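Local structure of osmolarity sensor protein EnvZ (Escherichia coli, 5XGA) at residues Leu37-Pro41 against Ala42-Glu46; Ala69-Glu73 against Phe74-Gln78. The protein is a histidine kinase that probably senses osmolarity across the inner membrane, the part modelled here being its periplasmic domain. All coordinates share one frame; numbering follows the deposited sequence.

Contact 1 of 2, residues Leu37-Pro41 against Ala42-Glu46; sequences LVVPP and AFRRE. With CPS (3-[(3-cholamidopropyl)dimethylammonio]-1-propanesulfonate), chain C.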
loop_
_atom_site.group_PDB
_atom_site.type_symbol
_atom_site.label_atom_id
_atom_site.label_comp_id
_atom_site.label_asym_id
_atom_site.label_seq_id
_atom_site.Cartn_x
_atom_site.Cartn_y
_atom_site.Cartn_z
ATOM N N LEU A 37 8.432 5.793 18.054
ATOM C CA LEU A 37 8.828 4.393 18.024
ATOM C C LEU A 37 9.783 4.163 16.861
ATOM O O LEU A 37 9.426 4.404 15.707
ATOM C CB LEU A 37 7.595 3.483 17.886
ATOM C CG LEU A 37 6.423 3.768 18.830
ATOM C CD1 LEU A 37 5.208 2.926 18.471
ATOM C CD2 LEU A 37 6.827 3.510 20.263
ATOM N N VAL A 38 10.987 3.689 17.153
ATOM C CA VAL A 38 11.960 3.467 16.100
ATOM C C VAL A 38 11.527 2.297 15.200
ATOM O O VAL A 38 10.957 1.308 15.663
ATOM C CB VAL A 38 13.360 3.201 16.680
ATOM C CG1 VAL A 38 13.702 4.266 17.724
ATOM C CG2 VAL A 38 13.441 1.813 17.290
ATOM N N VAL A 39 11.786 2.443 13.907
ATOM C CA VAL A 39 11.504 1.413 12.918
ATOM C C VAL A 39 12.845 0.913 12.400
ATOM O O VAL A 39 13.535 1.625 11.679
ATOM C CB VAL A 39 10.650 1.964 11.745
ATOM C CG1 VAL A 39 10.410 0.887 10.689
ATOM C CG2 VAL A 39 9.322 2.532 12.255
ATOM N N PRO A 40 13.235 -0.306 12.784
ATOM C CA PRO A 40 14.532 -0.802 12.303
ATOM C C PRO A 40 14.573 -0.879 10.772
ATOM O O PRO A 40 13.589 -1.298 10.157
ATOM C CB PRO A 40 14.632 -2.199 12.929
ATOM C CG PRO A 40 13.740 -2.128 14.176
ATOM C CD PRO A 40 12.593 -1.222 13.746
ATOM N N PRO A 41 15.689 -0.457 10.159
ATOM C CA PRO A 41 15.814 -0.538 8.692
ATOM C C PRO A 41 15.504 -1.936 8.163
ATOM O O PRO A 41 14.827 -2.085 7.150
ATOM C CB PRO A 41 17.282 -0.184 8.438
ATOM C CG PRO A 41 17.691 0.615 9.633
ATOM C CD PRO A 41 16.894 0.099 10.796
ATOM N N ALA A 42 15.994 -2.959 8.859
ATOM C CA ALA A 42 15.756 -4.340 8.434
ATOM C C ALA A 42 14.271 -4.635 8.226
ATOM O O ALA A 42 13.905 -5.360 7.302
ATOM C CB ALA A 42 16.347 -5.312 9.450
ATOM N N PHE A 43 13.419 -4.088 9.087
ATOM C CA PHE A 43 11.974 -4.299 8.979
ATOM C C PHE A 43 11.448 -3.689 7.696
ATOM O O PHE A 43 10.556 -4.233 7.031
ATOM C CB PHE A 43 11.231 -3.670 10.164
ATOM C CG PHE A 43 11.410 -4.410 11.455
ATOM C CD1 PHE A 43 12.152 -5.581 11.503
ATOM C CD2 PHE A 43 10.826 -3.944 12.619
ATOM C CE1 PHE A 43 12.311 -6.270 12.693
ATOM C CE2 PHE A 43 10.990 -4.626 13.817
ATOM C CZ PHE A 43 11.728 -5.786 13.850
ATOM N N ARG A 44 11.989 -2.525 7.377
ATOM C CA ARG A 44 11.530 -1.767 6.221
ATOM C C ARG A 44 11.888 -2.484 4.924
ATOM O O ARG A 44 11.064 -2.583 4.017
ATOM C CB ARG A 44 12.123 -0.364 6.258
ATOM C CG ARG A 44 11.498 0.501 7.356
ATOM C CD ARG A 44 11.359 1.937 6.829
ATOM N NE ARG A 44 12.489 2.712 7.261
ATOM C CZ ARG A 44 12.827 3.926 6.834
ATOM N NH1 ARG A 44 12.135 4.582 5.897
ATOM N NH2 ARG A 44 13.899 4.475 7.364
ATOM N N ARG A 45 13.118 -2.989 4.859
ATOM C CA ARG A 45 13.550 -3.839 3.756
ATOM C C ARG A 45 12.665 -5.069 3.609
ATOM O O ARG A 45 12.294 -5.441 2.500
ATOM C CB ARG A 45 15.006 -4.266 3.949
ATOM C CG ARG A 45 16.012 -3.210 3.548
ATOM C CD ARG A 45 17.429 -3.758 3.537
ATOM N NE ARG A 45 17.878 -4.140 4.874
ATOM C CZ ARG A 45 18.542 -3.337 5.704
ATOM N NH1 ARG A 45 18.836 -2.094 5.343
ATOM N NH2 ARG A 45 18.915 -3.777 6.902
ATOM N N GLU A 46 12.308 -5.700 4.725
ATOM C CA GLU A 46 11.515 -6.929 4.650
ATOM C C GLU A 46 10.049 -6.651 4.289
ATOM O O GLU A 46 9.429 -7.417 3.552
ATOM C CB GLU A 46 11.602 -7.698 5.968
ATOM C CG GLU A 46 11.298 -9.181 5.823
ATOM C CD GLU A 46 12.151 -9.854 4.756
ATOM O OE1 GLU A 46 11.641 -10.098 3.635
ATOM O OE2 GLU A 46 13.334 -10.140 5.037
HETATM C C1 CPS C . 16.556 0.281 2.606
HETATM C C2 CPS C . 15.113 0.499 2.189
HETATM C C3 CPS C . 14.968 -0.818 -0.037
HETATM C C4 CPS C . 15.144 -0.740 -1.554
HETATM C C5 CPS C . 14.324 0.350 -2.224
HETATM C C6 CPS C . 14.077 1.536 -1.332
HETATM C C7 CPS C . 13.008 2.262 -2.087
HETATM C C8 CPS C . 13.815 2.397 -3.353
HETATM C C9 CPS C . 14.875 1.281 -3.309
HETATM C C10 CPS C . 13.060 -0.335 -2.705
HETATM C C11 CPS C . 14.327 -0.734 2.550
HETATM C C12 CPS C . 16.886 0.480 4.084
HETATM C C13 CPS C . 16.409 1.797 4.661
HETATM C C14 CPS C . 15.651 2.577 3.607
HETATM C C15 CPS C . 14.580 1.717 2.972
HETATM C C16 CPS C . 13.627 2.600 2.201
HETATM C C17 CPS C . 14.075 2.718 0.769
HETATM C C18 CPS C . 13.880 1.357 0.144
HETATM C C19 CPS C . 15.021 0.535 0.652
HETATM C C20 CPS C . 15.184 0.786 -4.736
HETATM C C21 CPS C . 16.020 -0.494 -4.821
HETATM C C22 CPS C . 15.789 1.872 -5.636
HETATM C C23 CPS C . 14.819 2.774 -6.403
HETATM C C24 CPS C . 15.543 3.723 -7.362
HETATM C C25 CPS C . 13.382 4.626 -8.079
HETATM C C26 CPS C . 12.710 4.514 -9.451
HETATM C C27 CPS C . 13.297 5.497 -10.470
HETATM C C28 CPS C . 11.108 6.414 -10.486
HETATM C C29 CPS C . 12.866 7.574 -9.392
HETATM C C30 CPS C . 12.952 7.463 -11.770
HETATM N N1 CPS C . 14.838 4.561 -8.120
HETATM N N2 CPS C . 12.531 6.747 -10.551
HETATM O O1 CPS C . 16.760 3.748 -7.473
HETATM O O2 CPS C . 17.540 2.491 5.175
HETATM O O3 CPS C . 15.453 3.073 0.717
HETATM O O4 CPS C . 16.513 -0.621 -1.858
HETATM O O HOH W 1 14.830 2.843 9.743
#

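Contact 2 of 2, residues Ala69-Glu73 against Phe74-Gln78; sequences AQHYE and FLSHQ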
loop_
_atom_site.group_PDB
_atom_site.type_symbol
_atom_site.label_atom_id
_atom_site.label_comp_id
_atom_site.label_asym_id
_atom_site.label_seq_id
_atom_site.Cartn_x
_atom_site.Cartn_y
_atom_site.Cartn_z
ATOM N N ALA A 69 -8.227 -0.297 -13.381
ATOM C CA ALA A 69 -8.380 -0.136 -11.942
ATOM C C ALA A 69 -9.362 0.989 -11.605
ATOM O O ALA A 69 -9.288 2.071 -12.180
ATOM C CB ALA A 69 -7.019 0.140 -11.305
ATOM N N GLN A 70 -10.265 0.741 -10.661
ATOM C CA GLN A 70 -11.275 1.741 -10.310
ATOM C C GLN A 70 -10.980 2.401 -8.969
ATOM O O GLN A 70 -10.477 1.751 -8.055
ATOM C CB GLN A 70 -12.665 1.104 -10.273
ATOM C CG GLN A 70 -12.874 0.003 -11.319
ATOM C CD GLN A 70 -12.897 -1.390 -10.700
ATOM O OE1 GLN A 70 -11.944 -2.168 -10.834
ATOM N NE2 GLN A 70 -13.993 -1.712 -10.017
ATOM N N HIS A 71 -11.312 3.685 -8.857
ATOM C CA HIS A 71 -11.103 4.443 -7.631
ATOM C C HIS A 71 -11.950 3.879 -6.497
ATOM O O HIS A 71 -13.128 3.620 -6.667
ATOM C CB HIS A 71 -11.426 5.927 -7.864
ATOM C CG HIS A 71 -11.481 6.754 -6.613
ATOM N ND1 HIS A 71 -10.370 7.363 -6.070
ATOM C CD2 HIS A 71 -12.522 7.096 -5.815
ATOM C CE1 HIS A 71 -10.721 8.028 -4.981
ATOM N NE2 HIS A 71 -12.020 7.881 -4.803
ATOM N N TYR A 72 -11.327 3.652 -5.346
ATOM C CA TYR A 72 -12.050 3.259 -4.137
ATOM C C TYR A 72 -11.985 4.379 -3.100
ATOM O O TYR A 72 -10.921 4.661 -2.550
ATOM C CB TYR A 72 -11.467 1.977 -3.552
ATOM C CG TYR A 72 -12.022 0.732 -4.192
ATOM C CD1 TYR A 72 -11.877 0.508 -5.558
ATOM C CD2 TYR A 72 -12.680 -0.223 -3.433
ATOM C CE1 TYR A 72 -12.380 -0.643 -6.144
ATOM C CE2 TYR A 72 -13.186 -1.373 -4.011
ATOM C CZ TYR A 72 -13.033 -1.576 -5.362
ATOM O OH TYR A 72 -13.540 -2.719 -5.932
ATOM N N GLU A 73 -13.125 5.006 -2.838
ATOM C CA GLU A 73 -13.159 6.222 -2.040
ATOM C C GLU A 73 -12.869 5.922 -0.584
ATOM O O GLU A 73 -12.036 6.582 0.038
ATOM C CB GLU A 73 -14.516 6.916 -2.189
ATOM C CG GLU A 73 -14.688 8.196 -1.375
ATOM C CD GLU A 73 -13.925 9.385 -1.936
ATOM O OE1 GLU A 73 -13.244 9.235 -2.971
ATOM O OE2 GLU A 73 -14.000 10.478 -1.328
ATOM N N PHE A 74 -13.547 4.924 -0.028
ATOM C CA PHE A 74 -13.309 4.613 1.369
ATOM C C PHE A 74 -11.879 4.123 1.570
ATOM O O PHE A 74 -11.186 4.582 2.475
ATOM C CB PHE A 74 -14.304 3.580 1.895
ATOM C CG PHE A 74 -14.080 3.230 3.332
ATOM C CD1 PHE A 74 -14.370 4.148 4.332
ATOM C CD2 PHE A 74 -13.551 1.998 3.690
ATOM C CE1 PHE A 74 -14.148 3.838 5.669
ATOM C CE2 PHE A 74 -13.332 1.683 5.020
ATOM C CZ PHE A 74 -13.628 2.605 6.008
ATOM N N LEU A 75 -11.427 3.199 0.727
ATOM C CA LEU A 75 -10.055 2.706 0.862
ATOM C C LEU A 75 -9.046 3.851 0.765
ATOM O O LEU A 75 -8.051 3.877 1.493
ATOM C CB LEU A 75 -9.745 1.655 -0.202
ATOM C CG LEU A 75 -10.578 0.364 -0.234
ATOM C CD1 LEU A 75 -9.996 -0.571 -1.266
ATOM C CD2 LEU A 75 -10.651 -0.319 1.139
ATOM N N SER A 76 -9.290 4.788 -0.152
ATOM C CA SER A 76 -8.375 5.916 -0.318
ATOM C C SER A 76 -8.322 6.785 0.945
ATOM O O SER A 76 -7.254 7.222 1.360
ATOM C CB SER A 76 -8.778 6.766 -1.533
ATOM O OG SER A 76 -8.789 5.989 -2.727
ATOM N N HIS A 77 -9.474 7.060 1.545
ATOM C CA HIS A 77 -9.489 7.868 2.769
ATOM C C HIS A 77 -8.859 7.103 3.936
ATOM O O HIS A 77 -8.082 7.661 4.721
ATOM C CB HIS A 77 -10.911 8.279 3.127
ATOM C CG HIS A 77 -11.373 9.509 2.423
ATOM N ND1 HIS A 77 -11.159 10.777 2.923
ATOM C CD2 HIS A 77 -12.030 9.673 1.250
ATOM C CE1 HIS A 77 -11.671 11.668 2.093
ATOM N NE2 HIS A 77 -12.201 11.023 1.068
ATOM N N GLN A 78 -9.199 5.821 4.034
ATOM C CA GLN A 78 -8.651 4.964 5.079
ATOM C C GLN A 78 -7.127 4.928 4.959
ATOM O O GLN A 78 -6.415 5.036 5.948
ATOM C CB GLN A 78 -9.243 3.550 4.992
ATOM C CG GLN A 78 -8.705 2.589 6.064
ATOM C CD GLN A 78 -9.303 1.182 5.990
ATOM O OE1 GLN A 78 -9.889 0.694 6.961
ATOM N NE2 GLN A 78 -9.142 0.523 4.845
#

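Contact 1 of 2, residues Leu37-Pro41 against Ala42-Glu46
P40 and F43 make the apolar part of this helix start. The proline ring sits over one face of the F43 ring, offset toward its rim, with CG 4.0 Å from the F43 ring centroid in a CH-pi contact. P40 CD comes in toward the ring at F43 CD2. F43 CG lies beside its own backbone N (chi1 -72°), which turns the phenyl group back toward the proline instead of onward along the helix. On another side of the turn, V39 CG1 packs 3.5 Å from R44 CG, the two side chains crossing at about a right angle.

The backbone bonds are those of a first helical turn. P40 holds the N-cap position; its carbonyl O takes weak bonds from the N-H groups of F43 and R44, the former at 3.0 Å from F43 N. P41 O accepts from R45 N at 3.0 Å and, weakly, from R44 N.

A water bridges the loop to the helix: it donates to V39 O at 2.6 Å and accepts from R44 NH2 at 3.0 Å, lying in the guanidinium plane. R44 NH1 is hydrogen-bonded to the carbonyl of L24, so NH1 and NH2 both have partners.

One of the two bound CHAPS molecules touches both arginines, and R44 also meets the second. C14 of the first lies over one face of the R44 guanidinium, and R45 NH1 reaches C12. R45 CG is modelled unusually close to C11, 3.2 Å, so that length is doubtful. R45 bends at chi3 (-65°), bringing one face of its guanidinium over P41 C. Replacing R45 with an alanine would probably uncover P41 and the steroid near C12. Both arginines meet the steroid here through its carbon atoms, so their contribution is probably mainly packing.

Contact 2 of 2, residues Ala69-Glu73 against Phe74-Gln78
The H77 ring takes E73 at its edge: the backbone O of E73 lies in the ring plane, and OE2 comes near that plane, 3.0 Å from H77 NE2 in a weak, bent hydrogen bond. The two side chains run side by side, with carboxylate and imidazole planes 66° apart. The other carboxylate oxygen, E73 OE1, accepts from H71 NE2 at 2.6 Å, almost in the H71 ring plane; one carboxylate therefore links two histidines. E73 reaches both through a bend at chi2 (74°). H71 ND1 is hydrogen-bonded to E88 OE2, so both ring nitrogens have carboxylate partners, which could favour a protonated ring.

Y72 packs against L75, its CD2 3.5 Å from L75 CD1. The leucine also rests on V89 and V91.

Two groups of S76 grip Y72 O from opposite faces of the carbonyl plane: S76 OG by a short bond of 2.5 Å and S76 N at 2.9 Å. S76 OG also accepts a hydrogen bond from V89 N, and H77 N closes the next turn on E73 O. With Y72 at the N-cap, this is a strand-to-helix junction, where edge strand 70-71 of the five-stranded antiparallel sheet passes into helix 73-83.

Both contacts sit where a short strand gives way to a helix, but in different parts of the domain. Contact 1 comes first along the chain, leading from strand 36-38 of the two-stranded hairpin into helix 41-51; contact 2 follows, leading from the edge of the five-stranded sheet into helix 73-83. They lie on opposite sides of the chain's centre, with centres about 27 Å apart and nearest atoms about 17 Å apart, and share no strand or helix. Contact 1 supplies arginines to the detergent pockets, whereas the side chain of S76 in contact 2 is about 13 Å from a bound CHAPS. Of the two helix starts, it is contact 1 that also lines the detergent sites.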